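Local coordinates for protein Hsp70/Hsp90 co-chaperone CNS1 (Saccharomyces cerevisiae, PDB 6HFM) that acts as a co-chaperone of Hsp90 and Hsp70, stimulating the ATPase of the Hsp70 SSA1 but not that of Hsp90, at residues K6-S11 against I35-P40; L15-N20 against K126-D131; M54-D59 against K140-P145; T71-L76 against A115-T120. All coordinates share one frame; numbering follows the deposited sequence.

Contact 1: residues K6-S11 against I35-P40; sequences KIMLES and IRLEDP
Leu9 carries most of this contact, reaching from helix 4-15 to the chain around strand 36-37. Its CG stands anti to the backbone N (chi1 -178°), which brings both methyl groups to the other segment, while CB and CG serve to carry them across. The two methyls then divide the work. CD1 lies 4.1 Å from Leu37 CG, the two leucine side chains lying antiparallel, each passing the other. CD2 sits 3.7 Å from the carbonyl O of Ile35 and 4.2 Å from the CG2 methyl of the same residue. One helical position earlier, Met8 crosses Leu37 at about a right angle, its CG 4.0 Å from Leu37 CD1. The same Met8 CG comes 3.4 Å from Pro40 O. Leu9 and Ile35 both also touch Leu47 of strand 47-55, while Arg36 leaves the backbone away from the helix, and its NH1 forms a salt bridge with Glu66. No hydrogen bond passes between the segments, and only 224 Å² is buried. The helix is therefore seated against the short edge strand by van der Waals contact of aliphatic groups, with backbone carbonyls as part of the surface and no directional bond to fix the register.

Contact 2: residues L15-N20 against K126-D131; sequences LRNITN and KKESPD
Thr19 and Asp131 make the shortest bond between these two loops: Thr19 OG1 donates over 2.7 Å to Asp131 OD1, which accepts with its syn lone pair. The other polar link comes from Asn17, whose ND2 grips two acceptors. Its N-H to Lys126 O is nearly straight, 2.9 Å long with an angle of 170°, although it arrives above the carbonyl plane and not on a lone pair. The second N-H reaches Glu128 OE1 at 3.1 Å and 156°, on the anti side of a carboxylate lying nearly coplanar with the amide. Both acceptors lie close to the Asn17 amide plane, so together they fix its rotation. With CG anti to the backbone N (chi1 -163°), the amide extends over to the 126-131 loop. A leucine in place of Asn17 has no side-chain N-H to offer, and Lys126 O and Glu128 OE1 would probably lose this shared partner, the carboxylate becoming freer to turn. Packing follows: Lys126 CA makes a CA-H...O contact of 3.3 Å with Arg16 O, and Lys126 CB and CG lie against the same oxygen, CB at 3.6 Å. Asn17 also ends helix 4-15 in a Schellman motif, while Arg16 turns its guanidinium away to Glu69 and Phe43. A magnesium ion is bound by Asn17 and Leu125, and the side chain of Asp131 lies about 3 Å from it. Two acidic groups, an amide and a hydroxyl thus link the loops at the surface beside a metal, whose charge probably favours the ionised form of Asp131.

Contact 3: residues M54-D59 against K140-P145; sequences MYPTQD and KIYIVP
Met54 O is approached by two groups of strand 139-145. Ile143 N donates to it over 2.9 Å, nearly along the C=O axis and almost straight at 171°, and Tyr142 CA adds a CA-H...O contact at 3.5 Å. Toward the same strand, Met54 N donates to Ile141 O at 2.8 Å and 172°. One residue thus bonds to both neighbours of Tyr142, the pattern of a parallel beta bridge. Side chains continue the pairing. Met54 and Tyr142 leave the same face of the sheet and run side by side, Met54 CB lying 3.6 Å from ring atom CD1 of Tyr142. On the opposite face Tyr55 accompanies Ile143, its CE1 3.8 Å from Ile143 CB; CG anti to the carbonyl carbon (chi1 -50°) sends the ring along that side chain, and Asp62 takes the phenol. Past Tyr55 the chains part. Pro56 crosses Val144 at about a right angle, CG to CG2 at 3.8 Å, and, as it has no N-H to offer Ile143 O, a water bridges the gap. It accepts from Thr57 N at 3.0 Å and donates to Ile143 O at 2.8 Å. Strand 139-145 lies between strand 47-55, parallel to it, and strand 101-106, antiparallel, within the mixed sheet of the wheel domain. Helix 73-82 covers the Tyr55 and Ile143 face through Val80, while Trp152 of helix 146-155 packs against Tyr142, Pro56 and Val144 on the other.

Contact 4: residues T71-L76 against A115-T120; sequences TTVQEL and AGKKLT
Val73 and Gln74, the first two residues of helix 73-82, address the 115-120 loop in different ways. Val73 points its side chain into the loop, CG2 standing 3.5 Å from Gly116 O and 4.1 Å from the methyl CB of Ala115. The Gln74 chain, bent at chi2, lies at a slant across the extended Lys117 side chain, and OE1 rests 3.5 Å from Lys117 CD, while NE2 is hydrogen-bonded to Asp78 OD1 one turn further along the helix. A water donates to Gln74 OE1 at 2.6 Å and meets Lys117 NZ only weakly; the firmer partners of that ammonium are Pro98 O and Val101 O. Two backbone N-H groups at the helix start are also taken up by the loop. Val73 N donates to Leu119 O (3.0 Å, 156°), and Gln74 N to Lys117 O (2.8 Å, 154°). Thr72 turns its methyl CG2 to the loop, 4.1 Å from Thr120 CG2, while OG1, held between the backbone N and the carbonyl carbon (chi1 63°), accepts from Glu75 N. Glu75 OE1 answers by accepting from Thr72 N. With a valine in place of Thr72 the hydroxyl is gone, and Glu75 N would probably lose its cap and the helix start become less well fixed. Thr72 and Glu75 form a capping box, here docked by its neighbouring amides onto a type I beta turn, Gly116 to Leu119, of the wheel domain.

Contact 3 is the buried one, a parallel strand pairing with backbone bonds between apolar faces, whereas contacts 1, 2 and 4 lie at the surface. Contacts 1 and 3 reach the same mixed sheet, at neighbouring strands 36-37 and 47-55, but their centres are about 30 Å apart on opposite sides of the chain's centre; the first has no hydrogen bond across it. Contacts 1 and 2 both use helix 4-15, its body and its end, and meet where Leu37 packs on Arg16. Contact 2 relies on side-chain polar groups by the metal, contact 4 on helix-start amides. Contact 4 touches contact 3 through Leu76 and Ile141, and contact 2 through Leu119 and Lys127.

Contact 1: residues K6-S11 against I35-P40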
loop_
_atom_site.group_PDB
_atom_site.type_symbol
_atom_site.label_atom_id
_atom_site.label_comp_id
_atom_site.label_asym_id
_atom_site.label_seq_id
_atom_site.Cartn_x
_atom_site.Cartn_y
_atom_site.Cartn_z
ATOM N N LYS A 6 21.200 9.462 2.159
ATOM C CA LYS A 6 20.847 8.186 1.559
ATOM C C LYS A 6 21.191 7.010 2.485
ATOM O O LYS A 6 20.376 6.109 2.678
ATOM C CB LYS A 6 21.527 8.057 0.192
ATOM C CG LYS A 6 21.023 9.095 -0.808
ATOM C CD LYS A 6 21.804 9.095 -2.112
ATOM C CE LYS A 6 21.244 10.127 -3.081
ATOM N NZ LYS A 6 21.980 10.134 -4.375
ATOM N N ILE A 7 22.377 7.043 3.090
ATOM C CA ILE A 7 22.794 5.986 4.014
ATOM C C ILE A 7 21.937 5.997 5.290
ATOM O O ILE A 7 21.617 4.931 5.820
ATOM C CB ILE A 7 24.312 6.065 4.334
ATOM C CG1 ILE A 7 25.147 5.814 3.060
ATOM C CG2 ILE A 7 24.712 5.070 5.417
ATOM C CD1 ILE A 7 25.120 4.395 2.515
ATOM N N MET A 8 21.559 7.182 5.773
ATOM C CA MET A 8 20.662 7.279 6.933
ATOM C C MET A 8 19.309 6.638 6.643
ATOM O O MET A 8 18.778 5.902 7.478
ATOM C CB MET A 8 20.438 8.734 7.350
ATOM C CG MET A 8 19.497 8.909 8.541
ATOM S SD MET A 8 20.082 8.126 10.053
ATOM C CE MET A 8 21.312 9.336 10.521
ATOM N N LEU A 9 18.744 6.937 5.475
ATOM C CA LEU A 9 17.456 6.364 5.097
ATOM C C LEU A 9 17.513 4.839 5.033
ATOM O O LEU A 9 16.626 4.170 5.558
ATOM C CB LEU A 9 16.985 6.924 3.750
ATOM C CG LEU A 9 15.624 6.450 3.230
ATOM C CD1 LEU A 9 14.509 6.761 4.220
ATOM C CD2 LEU A 9 15.333 7.092 1.885
ATOM N N GLU A 10 18.560 4.305 4.399
ATOM C CA GLU A 10 18.772 2.854 4.314
ATOM C C GLU A 10 18.861 2.212 5.702
ATOM O O GLU A 10 18.204 1.208 5.968
ATOM C CB GLU A 10 20.046 2.528 3.516
ATOM C CG GLU A 10 19.931 2.775 2.016
ATOM C CD GLU A 10 21.247 2.590 1.265
ATOM O OE1 GLU A 10 21.281 2.880 0.048
ATOM O OE2 GLU A 10 22.250 2.155 1.876
ATOM N N SER A 11 19.676 2.799 6.574
ATOM C CA SER A 11 19.846 2.295 7.943
ATOM C C SER A 11 18.548 2.388 8.756
ATOM O O SER A 11 18.246 1.499 9.561
ATOM C CB SER A 11 20.969 3.050 8.663
ATOM O OG SER A 11 22.215 2.859 8.006
ATOM N N ILE A 35 10.696 8.938 -1.296
ATOM C CA ILE A 35 10.544 8.313 0.023
ATOM C C ILE A 35 11.578 9.005 0.904
ATOM O O ILE A 35 12.705 9.240 0.462
ATOM C CB ILE A 35 10.728 6.765 -0.019
ATOM C CG1 ILE A 35 10.600 6.146 1.386
ATOM C CG2 ILE A 35 12.049 6.370 -0.670
ATOM C CD1 ILE A 35 10.458 4.634 1.387
ATOM N N ARG A 36 11.188 9.382 2.121
ATOM C CA ARG A 36 12.084 10.157 2.989
ATOM C C ARG A 36 11.682 10.106 4.455
ATOM O O ARG A 36 10.523 9.850 4.780
ATOM C CB ARG A 36 12.124 11.626 2.533
ATOM C CG ARG A 36 10.857 12.419 2.813
ATOM C CD ARG A 36 10.942 13.820 2.221
ATOM N NE ARG A 36 10.141 14.777 2.987
ATOM C CZ ARG A 36 8.811 14.863 2.955
ATOM N NH1 ARG A 36 8.083 14.049 2.193
ATOM N NH2 ARG A 36 8.195 15.777 3.700
ATOM N N LEU A 37 12.664 10.356 5.318
ATOM C CA LEU A 37 12.421 10.691 6.719
ATOM C C LEU A 37 12.050 12.165 6.795
ATOM O O LEU A 37 12.688 12.997 6.141
ATOM C CB LEU A 37 13.676 10.436 7.557
ATOM C CG LEU A 37 14.091 8.968 7.699
ATOM C CD1 LEU A 37 15.536 8.850 8.173
ATOM C CD2 LEU A 37 13.152 8.235 8.646
ATOM N N GLU A 38 11.039 12.484 7.601
ATOM C CA GLU A 38 10.577 13.871 7.759
ATOM C C GLU A 38 11.729 14.789 8.167
ATOM O O GLU A 38 11.865 15.891 7.635
ATOM C CB GLU A 38 9.426 13.954 8.760
ATOM C CG GLU A 38 8.683 15.278 8.723
ATOM C CD GLU A 38 7.332 15.233 9.416
ATOM O OE1 GLU A 38 6.489 16.100 9.091
ATOM O OE2 GLU A 38 7.106 14.353 10.284
ATOM N N ASP A 39 12.565 14.311 9.091
ATOM C CA ASP A 39 13.825 14.968 9.444
ATOM C C ASP A 39 14.941 14.066 8.924
ATOM O O ASP A 39 15.174 13.006 9.499
ATOM C CB ASP A 39 13.931 15.147 10.961
ATOM C CG ASP A 39 12.954 16.178 11.504
ATOM O OD1 ASP A 39 12.896 16.345 12.742
ATOM O OD2 ASP A 39 12.241 16.828 10.702
ATOM N N PRO A 40 15.626 14.465 7.831
ATOM C CA PRO A 40 16.525 13.517 7.138
ATOM C C PRO A 40 17.674 12.919 7.962
ATOM O O PRO A 40 18.149 11.837 7.627
ATOM C CB PRO A 40 17.096 14.347 5.984
ATOM C CG PRO A 40 16.140 15.453 5.783
ATOM C CD PRO A 40 15.572 15.762 7.130
#

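Contact 2: residues L15-N20 against K126-D131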
loop_
_atom_site.group_PDB
_atom_site.type_symbol
_atom_site.label_atom_id
_atom_site.label_comp_id
_atom_site.label_asym_id
_atom_site.label_seq_id
_atom_site.Cartn_x
_atom_site.Cartn_y
_atom_site.Cartn_z
ATOM N N LEU A 15 16.204 -0.906 10.131
ATOM C CA LEU A 15 15.760 -0.948 11.533
ATOM C C LEU A 15 14.266 -1.246 11.626
ATOM O O LEU A 15 13.828 -2.002 12.490
ATOM C CB LEU A 15 16.056 0.379 12.242
ATOM C CG LEU A 15 15.610 0.482 13.705
ATOM C CD1 LEU A 15 16.444 -0.433 14.593
ATOM C CD2 LEU A 15 15.694 1.922 14.178
ATOM N N ARG A 16 13.499 -0.651 10.715
ATOM C CA ARG A 16 12.051 -0.859 10.617
ATOM C C ARG A 16 11.641 -2.199 9.963
ATOM O O ARG A 16 10.446 -2.446 9.778
ATOM C CB ARG A 16 11.429 0.304 9.834
ATOM C CG ARG A 16 11.421 1.645 10.563
ATOM C CD ARG A 16 11.095 2.761 9.591
ATOM N NE ARG A 16 10.770 4.042 10.216
ATOM C CZ ARG A 16 11.649 4.902 10.726
ATOM N NH1 ARG A 16 12.951 4.615 10.779
ATOM N NH2 ARG A 16 11.209 6.054 11.240
ATOM N N ASN A 17 12.622 -3.033 9.600
ATOM C CA ASN A 17 12.407 -4.355 8.996
ATOM C C ASN A 17 11.574 -4.301 7.707
ATOM O O ASN A 17 10.800 -5.212 7.427
ATOM C CB ASN A 17 11.776 -5.311 10.018
ATOM C CG ASN A 17 11.906 -6.772 9.614
ATOM O OD1 ASN A 17 12.897 -7.171 9.004
ATOM N ND2 ASN A 17 10.895 -7.569 9.941
ATOM N N ILE A 18 11.767 -3.245 6.917
ATOM C CA ILE A 18 10.973 -3.042 5.693
ATOM C C ILE A 18 11.544 -3.888 4.549
ATOM O O ILE A 18 12.740 -3.821 4.237
ATOM C CB ILE A 18 10.911 -1.552 5.280
ATOM C CG1 ILE A 18 10.103 -0.763 6.310
ATOM C CG2 ILE A 18 10.267 -1.378 3.898
ATOM C CD1 ILE A 18 10.272 0.737 6.224
ATOM N N THR A 19 10.676 -4.686 3.941
ATOM C CA THR A 19 10.992 -5.422 2.721
ATOM C C THR A 19 10.566 -4.557 1.529
ATOM O O THR A 19 9.446 -4.062 1.512
ATOM C CB THR A 19 10.206 -6.751 2.691
ATOM O OG1 THR A 19 10.476 -7.496 3.885
ATOM C CG2 THR A 19 10.573 -7.592 1.476
ATOM N N ASN A 20 11.458 -4.367 0.554
ATOM C CA ASN A 20 11.104 -3.661 -0.690
ATOM C C ASN A 20 11.250 -4.593 -1.885
ATOM O O ASN A 20 12.289 -5.232 -2.062
ATOM C CB ASN A 20 11.961 -2.409 -0.912
ATOM C CG ASN A 20 11.531 -1.622 -2.143
ATOM O OD1 ASN A 20 10.336 -1.392 -2.362
ATOM N ND2 ASN A 20 12.499 -1.212 -2.958
ATOM N N LYS A 126 6.673 -3.688 9.646
ATOM C CA LYS A 126 7.711 -4.149 10.589
ATOM C C LYS A 126 7.670 -5.651 10.902
ATOM O O LYS A 126 8.709 -6.242 11.226
ATOM C CB LYS A 126 7.661 -3.343 11.901
ATOM C CG LYS A 126 8.817 -3.644 12.855
ATOM C CD LYS A 126 8.941 -2.613 13.966
ATOM C CE LYS A 126 10.095 -2.946 14.903
ATOM N NZ LYS A 126 11.428 -2.806 14.248
ATOM N N LYS A 127 6.492 -6.263 10.822
ATOM C CA LYS A 127 6.338 -7.682 11.198
ATOM C C LYS A 127 7.204 -8.598 10.332
ATOM O O LYS A 127 7.267 -8.425 9.115
ATOM C CB LYS A 127 4.877 -8.114 11.077
ATOM C CG LYS A 127 3.950 -7.479 12.092
ATOM C CD LYS A 127 2.530 -8.010 11.960
ATOM C CE LYS A 127 1.553 -7.198 12.795
ATOM N NZ LYS A 127 0.140 -7.530 12.468
ATOM N N GLU A 128 7.880 -9.559 10.964
ATOM C CA GLU A 128 8.688 -10.536 10.229
ATOM C C GLU A 128 7.771 -11.508 9.487
ATOM O O GLU A 128 8.042 -11.863 8.344
ATOM C CB GLU A 128 9.649 -11.280 11.172
ATOM C CG GLU A 128 10.590 -12.289 10.506
ATOM C CD GLU A 128 11.503 -11.695 9.437
ATOM O OE1 GLU A 128 11.800 -10.481 9.477
ATOM O OE2 GLU A 128 11.942 -12.460 8.552
ATOM N N SER A 129 6.699 -11.930 10.155
ATOM C CA SER A 129 5.638 -12.731 9.544
ATOM C C SER A 129 4.294 -12.241 10.076
ATOM O O SER A 129 4.144 -12.131 11.298
ATOM C CB SER A 129 5.818 -14.209 9.882
ATOM O OG SER A 129 6.826 -14.784 9.072
ATOM N N PRO A 130 3.319 -11.935 9.217
ATOM C CA PRO A 130 3.418 -11.960 7.743
ATOM C C PRO A 130 4.274 -10.826 7.171
ATOM O O PRO A 130 4.227 -9.699 7.675
ATOM C CB PRO A 130 1.969 -11.798 7.287
ATOM C CG PRO A 130 1.267 -11.173 8.439
ATOM C CD PRO A 130 1.969 -11.587 9.682
ATOM N N ASP A 131 5.030 -11.147 6.122
ATOM C CA ASP A 131 5.977 -10.222 5.497
ATOM C C ASP A 131 5.243 -9.445 4.401
ATOM O O ASP A 131 4.961 -9.993 3.335
ATOM C CB ASP A 131 7.167 -11.013 4.926
ATOM C CG ASP A 131 8.355 -10.131 4.533
ATOM O OD1 ASP A 131 8.274 -8.885 4.612
ATOM O OD2 ASP A 131 9.395 -10.711 4.137
#

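Contact 3: residues M54-D59 against K140-P145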
loop_
_atom_site.group_PDB
_atom_site.type_symbol
_atom_site.label_atom_id
_atom_site.label_comp_id
_atom_site.label_asym_id
_atom_site.label_seq_id
_atom_site.Cartn_x
_atom_site.Cartn_y
_atom_site.Cartn_z
ATOM N N MET A 54 -5.574 0.734 -5.106
ATOM C CA MET A 54 -6.213 0.036 -6.219
ATOM C C MET A 54 -7.661 -0.292 -5.867
ATOM O O MET A 54 -7.946 -0.738 -4.756
ATOM C CB MET A 54 -5.479 -1.275 -6.531
ATOM C CG MET A 54 -3.959 -1.182 -6.606
ATOM S SD MET A 54 -3.355 0.059 -7.763
ATOM C CE MET A 54 -3.951 -0.600 -9.317
ATOM N N TYR A 55 -8.565 -0.073 -6.823
ATOM C CA TYR A 55 -9.965 -0.492 -6.713
ATOM C C TYR A 55 -10.223 -1.478 -7.856
ATOM O O TYR A 55 -10.806 -1.105 -8.880
ATOM C CB TYR A 55 -10.903 0.720 -6.804
ATOM C CG TYR A 55 -10.549 1.862 -5.878
ATOM C CD1 TYR A 55 -10.914 1.837 -4.530
ATOM C CD2 TYR A 55 -9.855 2.977 -6.348
ATOM C CE1 TYR A 55 -10.598 2.886 -3.679
ATOM C CE2 TYR A 55 -9.541 4.031 -5.506
ATOM C CZ TYR A 55 -9.907 3.980 -4.172
ATOM O OH TYR A 55 -9.587 5.019 -3.329
ATOM N N PRO A 56 -9.774 -2.740 -7.698
ATOM C CA PRO A 56 -9.801 -3.683 -8.832
ATOM C C PRO A 56 -11.197 -3.996 -9.387
ATOM O O PRO A 56 -11.332 -4.201 -10.601
ATOM C CB PRO A 56 -9.123 -4.944 -8.271
ATOM C CG PRO A 56 -9.169 -4.798 -6.785
ATOM C CD PRO A 56 -9.125 -3.328 -6.513
ATOM N N THR A 57 -12.220 -4.001 -8.530
ATOM C CA THR A 57 -13.599 -4.263 -8.981
ATOM C C THR A 57 -14.237 -3.070 -9.719
ATOM O O THR A 57 -15.297 -3.228 -10.334
ATOM C CB THR A 57 -14.527 -4.726 -7.828
ATOM O OG1 THR A 57 -14.723 -3.667 -6.879
ATOM C CG2 THR A 57 -13.952 -5.952 -7.120
ATOM N N GLN A 58 -13.604 -1.893 -9.655
ATOM C CA GLN A 58 -14.054 -0.693 -10.375
ATOM C C GLN A 58 -13.127 -0.251 -11.525
ATOM O O GLN A 58 -13.418 0.754 -12.185
ATOM C CB GLN A 58 -14.213 0.462 -9.381
ATOM C CG GLN A 58 -15.362 0.291 -8.399
ATOM C CD GLN A 58 -16.725 0.514 -9.038
ATOM O OE1 GLN A 58 -16.905 1.431 -9.839
ATOM N NE2 GLN A 58 -17.693 -0.322 -8.680
ATOM N N ASP A 59 -12.042 -0.992 -11.773
ATOM C CA ASP A 59 -11.007 -0.615 -12.757
ATOM C C ASP A 59 -10.540 0.835 -12.574
ATOM O O ASP A 59 -10.572 1.651 -13.498
ATOM C CB ASP A 59 -11.491 -0.863 -14.198
ATOM C CG ASP A 59 -10.361 -0.795 -15.237
ATOM O OD1 ASP A 59 -10.654 -0.605 -16.398
ATOM O OD2 ASP A 59 -9.169 -0.916 -14.847
ATOM N N LYS A 140 1.249 -0.277 -1.639
ATOM C CA LYS A 140 0.242 -0.727 -2.601
ATOM C C LYS A 140 -0.857 -1.428 -1.806
ATOM O O LYS A 140 -0.595 -2.413 -1.119
ATOM C CB LYS A 140 0.856 -1.667 -3.643
ATOM C CG LYS A 140 -0.133 -2.198 -4.678
ATOM C CD LYS A 140 0.556 -2.845 -5.877
ATOM C CE LYS A 140 1.417 -4.055 -5.520
ATOM N NZ LYS A 140 0.712 -5.227 -4.918
ATOM N N ILE A 141 -2.072 -0.890 -1.873
ATOM C CA ILE A 141 -3.222 -1.461 -1.160
ATOM C C ILE A 141 -4.364 -1.677 -2.148
ATOM O O ILE A 141 -4.452 -0.987 -3.175
ATOM C CB ILE A 141 -3.660 -0.605 0.070
ATOM C CG1 ILE A 141 -4.341 0.704 -0.330
ATOM C CG2 ILE A 141 -2.465 -0.325 0.972
ATOM C CD1 ILE A 141 -5.033 1.403 0.826
ATOM N N TYR A 142 -5.214 -2.649 -1.829
ATOM C CA TYR A 142 -6.398 -2.972 -2.618
ATOM C C TYR A 142 -7.621 -2.741 -1.746
ATOM O O TYR A 142 -7.747 -3.344 -0.683
ATOM C CB TYR A 142 -6.352 -4.435 -3.097
ATOM C CG TYR A 142 -5.124 -4.762 -3.927
ATOM C CD1 TYR A 142 -5.138 -4.636 -5.314
ATOM C CD2 TYR A 142 -3.931 -5.159 -3.316
ATOM C CE1 TYR A 142 -4.005 -4.913 -6.079
ATOM C CE2 TYR A 142 -2.798 -5.446 -4.067
ATOM C CZ TYR A 142 -2.834 -5.315 -5.443
ATOM O OH TYR A 142 -1.700 -5.592 -6.173
ATOM N N ILE A 143 -8.521 -1.865 -2.196
ATOM C CA ILE A 143 -9.766 -1.592 -1.477
ATOM C C ILE A 143 -10.891 -2.313 -2.217
ATOM O O ILE A 143 -11.157 -2.029 -3.388
ATOM C CB ILE A 143 -10.004 -0.070 -1.327
ATOM C CG1 ILE A 143 -8.962 0.502 -0.355
ATOM C CG2 ILE A 143 -11.417 0.217 -0.827
ATOM C CD1 ILE A 143 -9.018 2.004 -0.138
ATOM N N VAL A 144 -11.512 -3.279 -1.537
ATOM C CA VAL A 144 -12.538 -4.148 -2.138
ATOM C C VAL A 144 -13.724 -4.288 -1.180
ATOM O O VAL A 144 -13.533 -4.621 -0.020
ATOM C CB VAL A 144 -11.970 -5.557 -2.444
ATOM C CG1 VAL A 144 -13.015 -6.435 -3.129
ATOM C CG2 VAL A 144 -10.732 -5.451 -3.329
ATOM N N PRO A 145 -14.960 -4.063 -1.662
ATOM C CA PRO A 145 -16.098 -4.284 -0.763
ATOM C C PRO A 145 -16.096 -5.674 -0.130
ATOM O O PRO A 145 -15.768 -6.652 -0.807
ATOM C CB PRO A 145 -17.305 -4.127 -1.688
ATOM C CG PRO A 145 -16.831 -3.200 -2.752
ATOM C CD PRO A 145 -15.388 -3.549 -2.974
HETATM O O HOH W 1 -12.356 -2.765 -5.848
#

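Contact 4: residues T71-L76 against A115-T120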
loop_
_atom_site.group_PDB
_atom_site.type_symbol
_atom_site.label_atom_id
_atom_site.label_comp_id
_atom_site.label_asym_id
_atom_site.label_seq_id
_atom_site.Cartn_x
_atom_site.Cartn_y
_atom_site.Cartn_z
ATOM N N THR A 71 0.255 6.796 9.929
ATOM C CA THR A 71 -1.132 6.748 9.455
ATOM C C THR A 71 -1.696 5.333 9.632
ATOM O O THR A 71 -1.009 4.348 9.331
ATOM C CB THR A 71 -1.213 7.125 7.960
ATOM O OG1 THR A 71 -0.523 8.355 7.724
ATOM C CG2 THR A 71 -2.658 7.289 7.504
ATOM N N THR A 72 -2.934 5.226 10.117
ATOM C CA THR A 72 -3.608 3.928 10.185
ATOM C C THR A 72 -4.284 3.598 8.860
ATOM O O THR A 72 -4.555 4.477 8.044
ATOM C CB THR A 72 -4.673 3.846 11.298
ATOM O OG1 THR A 72 -5.724 4.784 11.038
ATOM C CG2 THR A 72 -4.041 4.105 12.668
ATOM N N VAL A 73 -4.567 2.314 8.676
ATOM C CA VAL A 73 -5.292 1.849 7.494
ATOM C C VAL A 73 -6.642 2.582 7.403
ATOM O O VAL A 73 -6.995 3.107 6.340
ATOM C CB VAL A 73 -5.465 0.313 7.521
ATOM C CG1 VAL A 73 -6.440 -0.155 6.442
ATOM C CG2 VAL A 73 -4.112 -0.377 7.371
ATOM N N GLN A 74 -7.362 2.643 8.526
ATOM C CA GLN A 74 -8.632 3.387 8.616
ATOM C C GLN A 74 -8.506 4.842 8.162
ATOM O O GLN A 74 -9.350 5.334 7.416
ATOM C CB GLN A 74 -9.176 3.358 10.056
ATOM C CG GLN A 74 -10.537 4.023 10.259
ATOM C CD GLN A 74 -11.665 3.253 9.599
ATOM O OE1 GLN A 74 -11.855 2.068 9.863
ATOM N NE2 GLN A 74 -12.425 3.929 8.742
ATOM N N GLU A 75 -7.467 5.525 8.635
ATOM C CA GLU A 75 -7.247 6.934 8.286
ATOM C C GLU A 75 -7.037 7.128 6.778
ATOM O O GLU A 75 -7.564 8.076 6.200
ATOM C CB GLU A 75 -6.081 7.531 9.093
ATOM C CG GLU A 75 -6.465 7.912 10.522
ATOM C CD GLU A 75 -5.270 8.222 11.428
ATOM O OE1 GLU A 75 -4.148 7.906 11.089
ATOM O OE2 GLU A 75 -5.528 8.772 12.524
ATOM N N LEU A 76 -6.302 6.216 6.136
ATOM C CA LEU A 76 -6.094 6.306 4.688
ATOM C C LEU A 76 -7.384 5.993 3.920
ATOM O O LEU A 76 -7.689 6.668 2.935
ATOM C CB LEU A 76 -4.946 5.398 4.217
ATOM C CG LEU A 76 -4.535 5.525 2.740
ATOM C CD1 LEU A 76 -4.134 6.950 2.371
ATOM C CD2 LEU A 76 -3.399 4.568 2.422
ATOM N N ALA A 115 -5.522 -6.272 5.738
ATOM C CA ALA A 115 -4.863 -5.293 6.603
ATOM C C ALA A 115 -5.841 -4.769 7.645
ATOM O O ALA A 115 -6.857 -4.166 7.293
ATOM C CB ALA A 115 -4.313 -4.143 5.776
ATOM N N GLY A 116 -5.531 -4.997 8.923
ATOM C CA GLY A 116 -6.366 -4.518 10.028
ATOM C C GLY A 116 -6.535 -3.008 10.008
ATOM O O GLY A 116 -5.550 -2.276 9.911
ATOM N N LYS A 117 -7.779 -2.538 10.092
ATOM C CA LYS A 117 -8.076 -1.106 9.946
ATOM C C LYS A 117 -7.467 -0.220 11.040
ATOM O O LYS A 117 -7.170 0.952 10.798
ATOM C CB LYS A 117 -9.585 -0.872 9.834
ATOM C CG LYS A 117 -10.151 -1.372 8.515
ATOM C CD LYS A 117 -11.632 -1.083 8.385
ATOM C CE LYS A 117 -12.144 -1.471 7.005
ATOM N NZ LYS A 117 -13.632 -1.520 6.972
ATOM N N LYS A 118 -7.255 -0.788 12.226
ATOM C CA LYS A 118 -6.659 -0.048 13.338
ATOM C C LYS A 118 -5.123 -0.024 13.337
ATOM O O LYS A 118 -4.526 0.705 14.128
ATOM C CB LYS A 118 -7.175 -0.605 14.667
ATOM C CG LYS A 118 -8.684 -0.484 14.824
ATOM C CD LYS A 118 -9.124 -0.908 16.213
ATOM C CE LYS A 118 -10.636 -0.875 16.362
ATOM N NZ LYS A 118 -11.040 -1.117 17.775
ATOM N N LEU A 119 -4.486 -0.803 12.458
ATOM C CA LEU A 119 -3.025 -0.894 12.429
ATOM C C LEU A 119 -2.411 0.281 11.675
ATOM O O LEU A 119 -2.995 0.776 10.709
ATOM C CB LEU A 119 -2.578 -2.206 11.773
ATOM C CG LEU A 119 -2.998 -3.516 12.448
ATOM C CD1 LEU A 119 -2.634 -4.695 11.559
ATOM C CD2 LEU A 119 -2.361 -3.671 13.820
ATOM N N THR A 120 -1.233 0.717 12.123
ATOM C CA THR A 120 -0.422 1.678 11.379
ATOM C C THR A 120 0.369 0.960 10.285
ATOM O O THR A 120 0.665 -0.235 10.388
ATOM C CB THR A 120 0.581 2.414 12.276
ATOM O OG1 THR A 120 1.504 1.473 12.836
ATOM C CG2 THR A 120 -0.137 3.185 13.392
HETATM O O HOH W 2 -14.169 0.967 9.236
#